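Local coordinates for GDSL-like Lipase/Acylhydrolase family protein (Neisseria meningitidis, PDB 4K7J) that probably removes O-linked acetyl groups from peptidoglycan, as an esterase of the SGNH (GDSL-like) hydrolase family with an alpha/beta fold, at residues S72-L77 against R98-R103; R314-R317 against M322-S325. All coordinates share one frame; numbering follows the deposited sequence.

Contact 1: residues S72-L77 against R98-R103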
ATOM      1  N   SER A  72      -7.896  -6.261  -6.230  1.00 18.57           N
ATOM      2  CA  SER A  72      -7.984  -7.548  -6.912  1.00 20.59           C
ATOM      3  C   SER A  72      -7.142  -8.558  -6.141  1.00 22.54           C
ATOM      4  O   SER A  72      -7.573  -9.682  -5.887  1.00 20.13           O
ATOM      5  CB  SER A  72      -7.529  -7.429  -8.367  1.00 20.75           C
ATOM      6  OG  SER A  72      -7.262  -8.710  -8.915  1.00 23.62           O
ATOM      7  N   LEU A  73      -5.949  -8.127  -5.741  1.00 16.51           N
ATOM      8  CA  LEU A  73      -5.079  -8.921  -4.886  1.00 19.21           C
ATOM      9  C   LEU A  73      -5.798  -9.253  -3.571  1.00 22.66           C
ATOM     10  O   LEU A  73      -5.768 -10.398  -3.089  1.00 21.18           O
ATOM     11  CB  LEU A  73      -3.789  -8.146  -4.609  1.00 16.27           C
ATOM     12  CG  LEU A  73      -2.654  -8.871  -3.891  1.00 19.89           C
ATOM     13  CD1 LEU A  73      -2.134  -9.978  -4.784  1.00 23.40           C
ATOM     14  CD2 LEU A  73      -1.539  -7.884  -3.546  1.00 20.09           C
ATOM     15  N   ARG A  74      -6.445  -8.243  -3.000  1.00 17.36           N
ATOM     16  CA  ARG A  74      -7.211  -8.420  -1.773  1.00 19.05           C
ATOM     17  C   ARG A  74      -8.281  -9.496  -1.926  1.00 18.46           C
ATOM     18  O   ARG A  74      -8.342 -10.425  -1.131  1.00 20.87           O
ATOM     19  CB  ARG A  74      -7.828  -7.091  -1.343  1.00 16.64           C
ATOM     20  CG  ARG A  74      -8.562  -7.117  -0.010  1.00 20.41           C
ATOM     21  CD  ARG A  74      -8.671  -5.709   0.569  1.00 22.80           C
ATOM     22  NE  ARG A  74      -9.093  -4.738  -0.421  1.00 34.32           N
ATOM     23  CZ  ARG A  74      -8.413  -3.647  -0.756  1.00 22.83           C
ATOM     24  NH1 ARG A  74      -7.257  -3.338  -0.181  1.00 23.43           N
ATOM     25  NH2 ARG A  74      -8.906  -2.857  -1.677  1.00 15.65           N
ATOM     26  N   LYS A  75      -9.112  -9.388  -2.951  1.00 17.40           N
ATOM     27  CA  LYS A  75     -10.234 -10.324  -3.081  1.00 19.30           C
ATOM     28  C   LYS A  75      -9.756 -11.749  -3.334  1.00 21.52           C
ATOM     29  O   LYS A  75     -10.312 -12.710  -2.801  1.00 25.64           O
ATOM     30  CB  LYS A  75     -11.190  -9.883  -4.184  1.00 21.13           C
ATOM     31  CG  LYS A  75     -11.858  -8.532  -3.923  1.00 29.95           C
ATOM     32  CD  LYS A  75     -12.801  -8.587  -2.726  1.00 38.59           C
ATOM     33  CE  LYS A  75     -13.365  -7.202  -2.406  1.00 34.99           C
ATOM     34  NZ  LYS A  75     -13.916  -6.577  -3.647  1.00 29.17           N
ATOM     35  N   ARG A  76      -8.722 -11.885  -4.150  0.53 21.16           N
ATOM     36  CA  ARG A  76      -8.207 -13.198  -4.490  0.53 21.45           C
ATOM     37  C   ARG A  76      -7.589 -13.891  -3.278  0.53 23.07           C
ATOM     38  O   ARG A  76      -7.960 -15.020  -2.938  0.53 23.12           O
ATOM     39  CB  ARG A  76      -7.178 -13.082  -5.606  0.53 23.32           C
ATOM     40  CG  ARG A  76      -6.360 -14.333  -5.799  0.53 26.39           C
ATOM     41  CD  ARG A  76      -7.083 -15.366  -6.642  0.53 24.76           C
ATOM     42  NE  ARG A  76      -6.143 -16.359  -7.143  0.53 22.21           N
ATOM     43  CZ  ARG A  76      -5.473 -16.240  -8.284  0.53 27.56           C
ATOM     44  NH1 ARG A  76      -5.628 -15.167  -9.060  0.53 13.28           N
ATOM     45  NH2 ARG A  76      -4.644 -17.203  -8.651  0.53 28.17           N
ATOM     46  N   LEU A  77      -6.654 -13.218  -2.618  1.00 21.05           N
ATOM     47  CA  LEU A  77      -5.957 -13.839  -1.487  1.00 25.37           C
ATOM     48  C   LEU A  77      -6.837 -14.022  -0.240  1.00 20.43           C
ATOM     49  O   LEU A  77      -6.547 -14.879   0.601  1.00 26.34           O
ATOM     50  CB  LEU A  77      -4.681 -13.072  -1.131  1.00 20.31           C
ATOM     51  CG  LEU A  77      -3.672 -12.858  -2.263  1.00 22.27           C
ATOM     52  CD1 LEU A  77      -2.456 -12.146  -1.715  1.00 20.38           C
ATOM     53  CD2 LEU A  77      -3.271 -14.173  -2.963  1.00 18.95           C
ATOM     54  N   ARG A  98      -8.485   6.344  -4.423  1.00 18.28           N
ATOM     55  CA  ARG A  98      -9.659   5.514  -4.206  1.00 15.32           C
ATOM     56  C   ARG A  98      -9.446   4.374  -3.198  1.00 23.55           C
ATOM     57  O   ARG A  98      -8.410   3.701  -3.203  1.00 17.70           O
ATOM     58  CB  ARG A  98     -10.132   4.968  -5.562  1.00 16.70           C
ATOM     59  CG  ARG A  98     -11.137   3.832  -5.499  1.00 18.37           C
ATOM     60  CD  ARG A  98     -11.532   3.394  -6.917  1.00 22.61           C
ATOM     61  NE  ARG A  98     -12.488   2.291  -6.896  1.00 18.15           N
ATOM     62  CZ  ARG A  98     -12.158   1.003  -6.950  1.00 23.67           C
ATOM     63  NH1 ARG A  98     -10.879   0.631  -7.038  1.00 14.98           N
ATOM     64  NH2 ARG A  98     -13.112   0.079  -6.910  1.00 23.69           N
ATOM     65  N   MET A  99     -10.421   4.180  -2.313  1.00 17.81           N
ATOM     66  CA  MET A  99     -10.473   2.975  -1.497  1.00 17.07           C
ATOM     67  C   MET A  99     -11.640   2.143  -2.004  1.00 23.51           C
ATOM     68  O   MET A  99     -12.774   2.621  -2.020  1.00 19.83           O
ATOM     69  CB  MET A  99     -10.726   3.310  -0.027  1.00 19.95           C
ATOM     70  CG  MET A  99      -9.581   3.971   0.711  1.00 15.81           C
ATOM     71  SD  MET A  99      -8.364   2.792   1.297  1.00 19.08           S
ATOM     72  CE  MET A  99      -7.164   2.893  -0.042  1.00 19.93           C
ATOM     73  N   ALA A 100     -11.385   0.899  -2.399  1.00 19.72           N
ATOM     74  CA  ALA A 100     -12.474   0.056  -2.897  1.00 19.44           C
ATOM     75  C   ALA A 100     -13.311  -0.542  -1.768  1.00 19.53           C
ATOM     76  O   ALA A 100     -14.510  -0.779  -1.935  1.00 20.75           O
ATOM     77  CB  ALA A 100     -11.931  -1.045  -3.789  1.00 15.96           C
ATOM     78  N   ALA A 101     -12.670  -0.770  -0.623  1.00 20.96           N
ATOM     79  CA  ALA A 101     -13.258  -1.549   0.473  1.00 22.98           C
ATOM     80  C   ALA A 101     -14.122  -0.754   1.462  1.00 24.81           C
ATOM     81  O   ALA A 101     -14.867  -1.348   2.243  1.00 26.08           O
ATOM     82  CB  ALA A 101     -12.160  -2.293   1.227  1.00 17.39           C
ATOM     83  N   VAL A 102     -14.010   0.571   1.450  1.00 21.13           N
ATOM     84  CA  VAL A 102     -14.847   1.411   2.307  1.00 23.35           C
ATOM     85  C   VAL A 102     -15.322   2.676   1.623  1.00 24.00           C
ATOM     86  O   VAL A 102     -14.710   3.149   0.665  1.00 23.10           O
ATOM     87  CB  VAL A 102     -14.129   1.863   3.592  1.00 26.40           C
ATOM     88  CG1 VAL A 102     -14.249   0.821   4.658  1.00 34.63           C
ATOM     89  CG2 VAL A 102     -12.680   2.230   3.305  1.00 22.46           C
ATOM     90  N   ARG A 103     -16.405   3.233   2.153  1.00 19.29           N
ATOM     91  CA  ARG A 103     -16.945   4.501   1.691  1.00 25.86           C
ATOM     92  C   ARG A 103     -16.910   5.501   2.839  1.00 24.18           C
ATOM     93  O   ARG A 103     -17.131   5.128   3.989  1.00 20.07           O
ATOM     94  CB  ARG A 103     -18.373   4.316   1.186  1.00 25.66           C
ATOM     95  CG  ARG A 103     -18.474   3.333   0.026  1.00 38.21           C
ATOM     96  CD  ARG A 103     -19.885   3.260  -0.555  1.00 54.63           C
ATOM     97  NE  ARG A 103     -20.798   2.469   0.269  1.00 49.23           N
ATOM     98  CZ  ARG A 103     -21.610   2.978   1.190  1.00 51.41           C
ATOM     99  NH1 ARG A 103     -21.628   4.288   1.410  1.00 42.18           N
ATOM    100  NH2 ARG A 103     -22.405   2.175   1.887  1.00 54.67           N
TER

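Contact 2: residues R314-R317 against M322-S325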
ATOM      1  N   ARG A 314      18.245  -5.188  -9.194  1.00 18.44           N
ATOM      2  CA  ARG A 314      19.488  -5.222  -8.410  1.00 16.09           C
ATOM      3  C   ARG A 314      19.230  -4.969  -6.921  1.00 16.99           C
ATOM      4  O   ARG A 314      19.809  -5.628  -6.058  1.00 15.64           O
ATOM      5  CB  ARG A 314      20.486  -4.177  -8.911  1.00 17.83           C
ATOM      6  CG  ARG A 314      21.147  -4.494 -10.231  1.00 19.33           C
ATOM      7  CD  ARG A 314      22.388  -3.610 -10.444  1.00 21.65           C
ATOM      8  NE  ARG A 314      22.093  -2.176 -10.523  1.00 19.98           N
ATOM      9  CZ  ARG A 314      21.617  -1.581 -11.609  1.00 19.88           C
ATOM     10  NH1 ARG A 314      21.375  -2.294 -12.699  1.00 22.02           N
ATOM     11  NH2 ARG A 314      21.382  -0.281 -11.613  1.00 18.83           N
ATOM     12  N   VAL A 315      18.360  -4.009  -6.622  1.00 15.75           N
ATOM     13  CA  VAL A 315      18.010  -3.719  -5.226  1.00 15.74           C
ATOM     14  C   VAL A 315      17.373  -4.932  -4.554  1.00 19.54           C
ATOM     15  O   VAL A 315      17.732  -5.291  -3.419  1.00 19.88           O
ATOM     16  CB  VAL A 315      17.053  -2.507  -5.112  1.00 16.95           C
ATOM     17  CG1 VAL A 315      16.465  -2.415  -3.701  1.00 18.20           C
ATOM     18  CG2 VAL A 315      17.782  -1.223  -5.483  1.00 17.63           C
ATOM     19  N   ALA A 316      16.432  -5.560  -5.260  1.00 15.79           N
ATOM     20  CA  ALA A 316      15.809  -6.805  -4.792  1.00 18.45           C
ATOM     21  C   ALA A 316      16.836  -7.879  -4.415  1.00 20.87           C
ATOM     22  O   ALA A 316      16.747  -8.509  -3.348  1.00 16.65           O
ATOM     23  CB  ALA A 316      14.862  -7.345  -5.855  1.00 15.47           C
ATOM     24  N   ARG A 317      17.808  -8.092  -5.296  1.00 17.90           N
ATOM     25  CA  ARG A 317      18.793  -9.155  -5.087  1.00 17.38           C
ATOM     26  C   ARG A 317      19.730  -8.812  -3.953  1.00 18.80           C
ATOM     27  O   ARG A 317      19.994  -9.639  -3.082  1.00 26.46           O
ATOM     28  CB  ARG A 317      19.602  -9.414  -6.364  1.00 18.48           C
ATOM     29  CG  ARG A 317      20.603 -10.549  -6.193  1.00 21.98           C
ATOM     30  CD  ARG A 317      21.241 -10.947  -7.513  1.00 20.84           C
ATOM     31  NE  ARG A 317      22.318 -11.918  -7.319  1.00 18.65           N
ATOM     32  CZ  ARG A 317      23.098 -12.358  -8.300  1.00 22.87           C
ATOM     33  NH1 ARG A 317      22.894 -11.935  -9.542  1.00 20.06           N
ATOM     34  NH2 ARG A 317      24.073 -13.225  -8.045  1.00 20.16           N
ATOM     35  N   MET A 322      11.958 -10.345  -2.586  1.00 16.01           N
ATOM     36  CA  MET A 322      11.334 -10.921  -3.766  1.00 17.24           C
ATOM     37  C   MET A 322      11.182  -9.822  -4.811  1.00 20.72           C
ATOM     38  O   MET A 322      11.178  -8.642  -4.462  1.00 19.14           O
ATOM     39  CB  MET A 322       9.979 -11.515  -3.418  1.00 18.38           C
ATOM     40  CG  MET A 322      10.084 -12.777  -2.560  1.00 21.09           C
ATOM     41  SD  MET A 322       8.474 -13.321  -1.972  1.00 22.89           S
ATOM     42  CE  MET A 322       8.110 -12.035  -0.773  1.00 25.12           C
ATOM     43  N   PHE A 323      11.086 -10.217  -6.081  1.00 17.00           N
ATOM     44  CA  PHE A 323      10.944  -9.289  -7.198  1.00 15.62           C
ATOM     45  C   PHE A 323       9.907  -9.837  -8.177  1.00 19.47           C
ATOM     46  O   PHE A 323      10.005 -10.980  -8.611  1.00 21.70           O
ATOM     47  CB  PHE A 323      12.291  -9.087  -7.901  1.00 14.81           C
ATOM     48  CG  PHE A 323      12.238  -8.139  -9.071  1.00 22.23           C
ATOM     49  CD1 PHE A 323      12.296  -6.765  -8.875  1.00 16.47           C
ATOM     50  CD2 PHE A 323      12.145  -8.622 -10.368  1.00 22.65           C
ATOM     51  CE1 PHE A 323      12.252  -5.896  -9.939  1.00 21.06           C
ATOM     52  CE2 PHE A 323      12.101  -7.755 -11.440  1.00 20.56           C
ATOM     53  CZ  PHE A 323      12.154  -6.393 -11.228  1.00 19.29           C
ATOM     54  N   TRP A 324       8.900  -9.030  -8.506  1.00 17.18           N
ATOM     55  CA  TRP A 324       7.898  -9.425  -9.477  1.00 16.23           C
ATOM     56  C   TRP A 324       7.957  -8.479 -10.665  1.00 19.07           C
ATOM     57  O   TRP A 324       7.771  -7.275 -10.516  1.00 17.44           O
ATOM     58  CB  TRP A 324       6.515  -9.390  -8.850  1.00 15.29           C
ATOM     59  CG  TRP A 324       5.445 -10.022  -9.670  1.00 17.10           C
ATOM     60  CD1 TRP A 324       5.224 -11.357  -9.842  1.00 23.05           C
ATOM     61  CD2 TRP A 324       4.405  -9.349 -10.394  1.00 22.54           C
ATOM     62  NE1 TRP A 324       4.130 -11.557 -10.644  1.00 20.95           N
ATOM     63  CE2 TRP A 324       3.606 -10.340 -10.994  1.00 22.33           C
ATOM     64  CE3 TRP A 324       4.074  -8.004 -10.589  1.00 16.27           C
ATOM     65  CZ2 TRP A 324       2.494 -10.029 -11.781  1.00 19.44           C
ATOM     66  CZ3 TRP A 324       2.976  -7.697 -11.374  1.00 19.86           C
ATOM     67  CH2 TRP A 324       2.197  -8.707 -11.958  1.00 18.98           C
ATOM     68  N   SER A 325       8.226  -9.025 -11.846  1.00 20.82           N
ATOM     69  CA  SER A 325       8.362  -8.190 -13.035  1.00 16.60           C
ATOM     70  C   SER A 325       7.029  -7.940 -13.710  1.00 18.59           C
ATOM     71  O   SER A 325       6.538  -8.777 -14.482  1.00 19.37           O
ATOM     72  CB  SER A 325       9.324  -8.811 -14.053  1.00 19.05           C
ATOM     73  OG  SER A 325       9.304  -8.044 -15.248  1.00 22.19           O
TER

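Contact 1: residues S72-L77 against R98-R103
Helix 68-81 of the alpha/beta esterase fold meets, through Arg-74, the loop residues Ala-100 and Ala-101 that lead into strand 102-106, an edge strand of a five-stranded antiparallel sheet. The contact is thin, burying 93 Å² in all, and its nearest pair of CA atoms, those of Arg-74 and Ala-101, lie 9.4 Å apart, so one long side chain spans the gap. Arg-74 leaves the helix with CG anti to its backbone N (chi1 -175°) and bends at chi3 (46°), which brings the guanidinium up to the methyls of Ala-100 and Ala-101. No hydrogen bond links the segments. The group is held by partners outside the two segments: NH1 bonds to Val-211 O on strand 208-215, and NH2 forms salt bridges with Asp-67 and Asp-71. Asp-67 OD2 also accepts the bond from Ala-100 N, so one carboxylate ties the arginine and the loop together. These anchors probably fix the rotation of the guanidinium and offset its charge. Against the flat group the methyls take different stations: Ala-101 CB lies over one face, 4.3 Å from Arg-74 NE, whereas Ala-100 CB sits at the edge, near the plane, 4.1 Å from Arg-74 NH2.

Contact 2: residues R314-R317 against M322-S325
Apolar packing between Ala-316 and Phe-323 carries this contact, where helix 305-318 lies against strand 322-325. The Ala-316 methyl points at the strand and meets the root of the phenylalanine side chain: its CB is 3.7 Å from Phe-323 CB. The same methyl also touches the ring atom CD1, with Ala-316 CB 4.0 Å from Phe-323 CD1, in an oblique approach. The chi1 torsion of Phe-323 is fully extended (-180°), putting CG opposite the main-chain N and carrying the ring past the methyl, alongside the helix. A small residue here permits close approach, the CA atoms of Ala-316 and Phe-323 being 6.0 Å apart.

Contact with the backbone is the second kind. Ala-316 CB lies 4.1 Å from Met-322 O, a van der Waals approach to the carbonyl. Met-322 takes part through its main chain, since its CB points away from the helix; its side chain packs instead on Leu-371 of helix 354-373, across the sheet.

Polar bonding between the segments is absent. The strand's main chain is engaged within the sheet: Met-322 and Trp-324 bond to strand 281-286, and Phe-323 bonds to Thr-29 of strand 28-30. The 98 Å² interface, whose three touching residues are all buried, therefore rests on van der Waals packing.

Such packing of a helix on the strand that directly follows it belongs to the beta-alpha-beta crossover, here strand 281-286, helix 305-318 and strand 322-325, a unit of the alpha/beta fold of SGNH hydrolases.

From the N terminus, strand 53-60 of the central mixed sheet precedes helix 68-81, and contact 1 then closes a loop of 20 intervening residues onto the approach to strand 102-106. It thereby ties the central alpha/beta region to an antiparallel sheet. The chain passes through two such sheets before returning to the central one at strand 208-215. Much later, contact 2 closes a short connection, with four residues between its segments, from a helix to the next strand of that mixed sheet. The two loops are in series, neither nested nor crossed. The centres of contact 1 and contact 2 lie 25 Å apart, and the nearest atoms of contacts 1 and 2 are about 8 Å apart, without touching.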